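Local coordinates for DsbA family protein (Salmonella typhimurium, PDB 7JVE) that acts as a trimeric, thioredoxin-like enzyme of the DsbA family with both thiol oxidase and disulfide isomerase activities, at residues Val28-Tyr31 against Leu32-Pro36; Gln50-Ala53 against Gln54-Tyr58. One frame throughout, in Å; residues are numbered along the deposited sequence.

From the N terminus the chain runs through strand 3-5 and helix 6-19 into helix 21-34, whose C-terminal end is contact 1. After the break at His35 and Pro36 comes the long helix 37-64, and contact 2 lies further along it, where it meets strand 234-237 of this chain's sheet. Each contact lies within one continuous run of residues, so neither closes a long loop; they follow in series without nesting or crossing. Their centres are 31 Å apart and they do not touch. Contact 1 packs on both other subunits, consistent with a part in holding the trimer together, whereas contact 2 meets the third subunit close to its Cys94-Cys97 disulfide.

Contact 1. Residues Val28-Tyr31 against Leu32-Pro36; sequences VATY and LAEHP
Leu32 N bonds to Val28 O, Ala33 N to Ala29 O and Glu34 N to Thr30 O as helix 21-34 runs to its end, and His35 is the first residue to leave helical backbone angles. Tyr31 and His35 carry the contact. With CG of Tyr31 anti to the backbone N (chi1 169°) and the imidazole of His35 folded back along the helix, the two rings form an offset stack, centroids 3.9 Å apart and planes only 13° from parallel. His35 ND1 sits over the centre of the phenol ring; Tyr31 CE2 in turn lies over the His35 face toward its rim, 3.4 Å from His35 CE1. The same ND1 donates a bond of 2.8 Å to Tyr31 O, fairly straight at 155°. His35 N reaches that oxygen too, at 2.9 Å, and Glu34 N adds a weak bond.

Leu32 CD2 meets the Tyr31 ring at its edge, 3.9 Å from CD1. One turn apart and side by side, Val28 CG1 and Leu32 CD1 pack at 3.8 Å on the helix surface where Val28 meets Val28 of both other subunits and Leu32 meets Leu32 of the third subunit. The Thr30 methyl CG2 lies alongside the Glu34 carboxylate, while Thr30 OG1 bonds back to Glu26 O.

A stack and an ND1 bond to its partner's own carbonyl hold the imidazole against turning. The ND1 bond also gives Tyr31 O, which already accepts from His35 N, a second donor at the helix end, where the helix dipole would tend to favour a positively charged imidazole.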
loop_
_atom_site.group_PDB
_atom_site.type_symbol
_atom_site.label_atom_id
_atom_site.label_comp_id
_atom_site.label_asym_id
_atom_site.label_seq_id
_atom_site.Cartn_x
_atom_site.Cartn_y
_atom_site.Cartn_z
ATOM N N VAL A 28 -0.441 29.761 17.036
ATOM C CA VAL A 28 0.618 29.101 16.281
ATOM C C VAL A 28 0.110 27.812 15.641
ATOM O O VAL A 28 0.476 27.487 14.503
ATOM C CB VAL A 28 1.838 28.845 17.180
ATOM C CG1 VAL A 28 2.889 27.994 16.437
ATOM C CG2 VAL A 28 2.441 30.160 17.655
ATOM N N ALA A 29 -0.723 27.046 16.358
ATOM C CA ALA A 29 -1.277 25.827 15.772
ATOM C C ALA A 29 -2.116 26.148 14.545
ATOM O O ALA A 29 -2.059 25.438 13.532
ATOM C CB ALA A 29 -2.115 25.063 16.798
ATOM N N THR A 30 -2.890 27.230 14.611
ATOM C CA THR A 30 -3.651 27.667 13.451
ATOM C C THR A 30 -2.720 28.032 12.297
ATOM O O THR A 30 -2.934 27.606 11.154
ATOM C CB THR A 30 -4.532 28.850 13.842
ATOM O OG1 THR A 30 -5.562 28.386 14.721
ATOM C CG2 THR A 30 -5.167 29.462 12.621
ATOM N N TYR A 31 -1.675 28.820 12.579
ATOM C CA TYR A 31 -0.671 29.115 11.562
ATOM C C TYR A 31 -0.134 27.839 10.923
ATOM O O TYR A 31 0.080 27.783 9.707
ATOM C CB TYR A 31 0.481 29.920 12.164
ATOM C CG TYR A 31 1.691 30.043 11.255
ATOM C CD1 TYR A 31 2.632 29.023 11.175
ATOM C CD2 TYR A 31 1.904 31.185 10.491
ATOM C CE1 TYR A 31 3.741 29.129 10.347
ATOM C CE2 TYR A 31 3.016 31.307 9.663
ATOM C CZ TYR A 31 3.931 30.271 9.595
ATOM O OH TYR A 31 5.041 30.369 8.777
ATOM N N LEU A 32 0.100 26.806 11.733
ATOM C CA LEU A 32 0.700 25.580 11.222
ATOM C C LEU A 32 -0.289 24.779 10.389
ATOM O O LEU A 32 0.094 24.141 9.402
ATOM C CB LEU A 32 1.217 24.742 12.379
ATOM C CG LEU A 32 2.330 25.433 13.130
ATOM C CD1 LEU A 32 2.512 24.745 14.492
ATOM C CD2 LEU A 32 3.570 25.347 12.271
ATOM N N ALA A 33 -1.560 24.776 10.787
ATOM C CA ALA A 33 -2.569 24.121 9.969
ATOM C C ALA A 33 -2.631 24.746 8.580
ATOM O O ALA A 33 -2.949 24.054 7.603
ATOM C CB ALA A 33 -3.927 24.188 10.667
ATOM N N GLU A 34 -2.292 26.038 8.474
ATOM C CA GLU A 34 -2.356 26.791 7.224
ATOM C C GLU A 34 -1.038 26.792 6.459
ATOM O O GLU A 34 -1.035 27.069 5.256
ATOM C CB GLU A 34 -2.776 28.247 7.492
ATOM C CG GLU A 34 -4.253 28.424 7.870
ATOM C CD GLU A 34 -4.561 29.771 8.543
ATOM O OE1 GLU A 34 -5.688 29.930 9.077
ATOM O OE2 GLU A 34 -3.693 30.680 8.514
ATOM N N HIS A 35 0.081 26.505 7.123
ATOM C CA HIS A 35 1.361 26.260 6.465
ATOM C C HIS A 35 1.803 24.850 6.834
ATOM O O HIS A 35 2.780 24.670 7.574
ATOM C CB HIS A 35 2.426 27.273 6.875
ATOM C CG HIS A 35 1.990 28.703 6.777
ATOM N ND1 HIS A 35 0.952 29.221 7.523
ATOM C CD2 HIS A 35 2.484 29.735 6.053
ATOM C CE1 HIS A 35 0.807 30.505 7.245
ATOM N NE2 HIS A 35 1.732 30.843 6.364
ATOM N N PRO A 36 1.101 23.823 6.338
ATOM C CA PRO A 36 1.304 22.456 6.861
ATOM C C PRO A 36 2.549 21.750 6.352
ATOM O O PRO A 36 2.738 20.560 6.616
ATOM C CB PRO A 36 0.039 21.721 6.409
ATOM C CG PRO A 36 -0.392 22.453 5.162
ATOM C CD PRO A 36 0.063 23.884 5.293
#

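Contact 2. Residues Gln50-Ala53 against Gln54-Tyr58. With EDO (1,2-ethanediol), chain M.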
loop_
_atom_site.group_PDB
_atom_site.type_symbol
_atom_site.label_atom_id
_atom_site.label_comp_id
_atom_site.label_asym_id
_atom_site.label_seq_id
_atom_site.Cartn_x
_atom_site.Cartn_y
_atom_site.Cartn_z
ATOM N N GLN A 50 12.831 6.542 14.064
ATOM C CA GLN A 50 12.305 5.252 14.495
ATOM C C GLN A 50 13.052 4.105 13.829
ATOM O O GLN A 50 13.233 3.048 14.446
ATOM C CB GLN A 50 10.797 5.186 14.238
ATOM C CG GLN A 50 10.070 6.204 15.128
ATOM C CD GLN A 50 8.563 6.240 14.939
ATOM O OE1 GLN A 50 7.817 6.573 15.882
ATOM N NE2 GLN A 50 8.098 5.929 13.708
ATOM N N GLN A 51 13.522 4.303 12.593
ATOM C CA GLN A 51 14.361 3.303 11.947
ATOM C C GLN A 51 15.626 3.057 12.768
ATOM O O GLN A 51 15.985 1.908 13.067
ATOM C CB GLN A 51 14.702 3.750 10.516
ATOM C CG GLN A 51 15.213 2.643 9.601
ATOM C CD GLN A 51 16.619 2.157 9.969
ATOM O OE1 GLN A 51 17.510 2.960 10.237
ATOM N NE2 GLN A 51 16.811 0.837 10.005
ATOM N N ILE A 52 16.306 4.132 13.155
ATOM C CA ILE A 52 17.538 3.977 13.914
ATOM C C ILE A 52 17.248 3.366 15.278
ATOM O O ILE A 52 17.970 2.478 15.744
ATOM C CB ILE A 52 18.259 5.329 14.019
ATOM C CG1 ILE A 52 18.738 5.760 12.635
ATOM C CG2 ILE A 52 19.430 5.257 14.994
ATOM C CD1 ILE A 52 19.267 7.174 12.629
ATOM N N ALA A 53 16.166 3.802 15.921
ATOM C CA ALA A 53 15.832 3.270 17.236
ATOM C C ALA A 53 15.457 1.795 17.148
ATOM O O ALA A 53 15.843 0.995 18.010
ATOM C CB ALA A 53 14.696 4.081 17.853
ATOM N N GLN A 54 14.725 1.415 16.104
ATOM C CA GLN A 54 14.362 0.010 15.917
ATOM C C GLN A 54 15.603 -0.852 15.728
ATOM O O GLN A 54 15.748 -1.902 16.368
ATOM C CB GLN A 54 13.425 -0.134 14.713
ATOM C CG GLN A 54 12.818 -1.517 14.556
ATOM C CD GLN A 54 11.586 -1.681 15.425
ATOM O OE1 GLN A 54 11.552 -1.186 16.553
ATOM N NE2 GLN A 54 10.552 -2.339 14.895
ATOM N N GLN A 55 16.498 -0.425 14.829
ATOM C CA GLN A 55 17.734 -1.153 14.556
ATOM C C GLN A 55 18.547 -1.341 15.829
ATOM O O GLN A 55 19.003 -2.450 16.137
ATOM C CB GLN A 55 18.549 -0.390 13.509
ATOM C CG GLN A 55 19.853 -1.036 12.997
ATOM C CD GLN A 55 19.670 -2.441 12.387
ATOM O OE1 GLN A 55 20.610 -3.231 12.357
ATOM N NE2 GLN A 55 18.440 -2.771 11.974
ATOM N N GLN A 56 18.756 -0.260 16.570
ATOM C CA GLN A 56 19.490 -0.355 17.820
ATOM C C GLN A 56 18.862 -1.378 18.757
ATOM O O GLN A 56 19.574 -2.165 19.396
ATOM C CB GLN A 56 19.558 1.017 18.478
ATOM C CG GLN A 56 20.627 1.927 17.853
ATOM C CD GLN A 56 20.460 3.405 18.239
ATOM O OE1 GLN A 56 19.413 3.810 18.760
ATOM N NE2 GLN A 56 21.500 4.212 17.989
ATOM N N ALA A 57 17.530 -1.401 18.839
ATOM C CA ALA A 57 16.874 -2.322 19.765
ATOM C C ALA A 57 17.020 -3.764 19.303
ATOM O O ALA A 57 17.176 -4.664 20.133
ATOM C CB ALA A 57 15.398 -1.965 19.921
ATOM N N TYR A 58 16.945 -3.999 17.984
ATOM C CA TYR A 58 17.192 -5.333 17.436
ATOM C C TYR A 58 18.624 -5.783 17.693
ATOM O O TYR A 58 18.865 -6.959 18.003
ATOM C CB TYR A 58 16.910 -5.368 15.928
ATOM C CG TYR A 58 15.476 -5.660 15.559
ATOM C CD1 TYR A 58 14.801 -6.763 16.099
ATOM C CD2 TYR A 58 14.798 -4.854 14.641
ATOM C CE1 TYR A 58 13.492 -7.046 15.754
ATOM C CE2 TYR A 58 13.492 -5.129 14.292
ATOM C CZ TYR A 58 12.847 -6.211 14.846
ATOM O OH TYR A 58 11.551 -6.458 14.495
HETATM C C1 EDO M . 12.735 -4.839 18.747
HETATM O O1 EDO M . 11.542 -5.061 19.504
HETATM C C2 EDO M . 12.552 -3.566 17.927
HETATM O O2 EDO M . 11.883 -2.552 18.717
#
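Gln54 N bonds to Gln50 O at 2.8 Å, followed by Gln55 N to Gln51 O and Gln56 N to Ile52 O. Gln54 NE2 bonds to Lys162 O of the third subunit, and Tyr58 OH to Asp212 O and to Lys162 NZ of the third subunit. Gln54 OE1 takes a bond of 2.6 Å from O2 of an ethanediol, probably left from crystallisation, which Asp212 holds as well. That molecule lies over a face of Tyr58, with its C2 near the ring centre.

Gln51 and Gln55 run side by side, amide planes 19° apart, yet their polar ends have other partners: Gln51 NE2 bonds to Glu164 O of the third subunit and Gln55 OE1 to Val235 N. Gln55 CG is anti to its backbone nitrogen (chi1 -176°), and a bend at chi2 carries its amide to Val235 of strand 234-237. The extended Gln56 lies along Ile52, its NE2 3.8 Å from Ile52 CG2.

Helix 37-64 thus lies between two partners. Gln55 and Tyr58 rest on strand 234-237, at the rim of this chain's sheet, and Gln50 packs on Trp96 of the third subunit, within the CxxC at the start of helix 95-110.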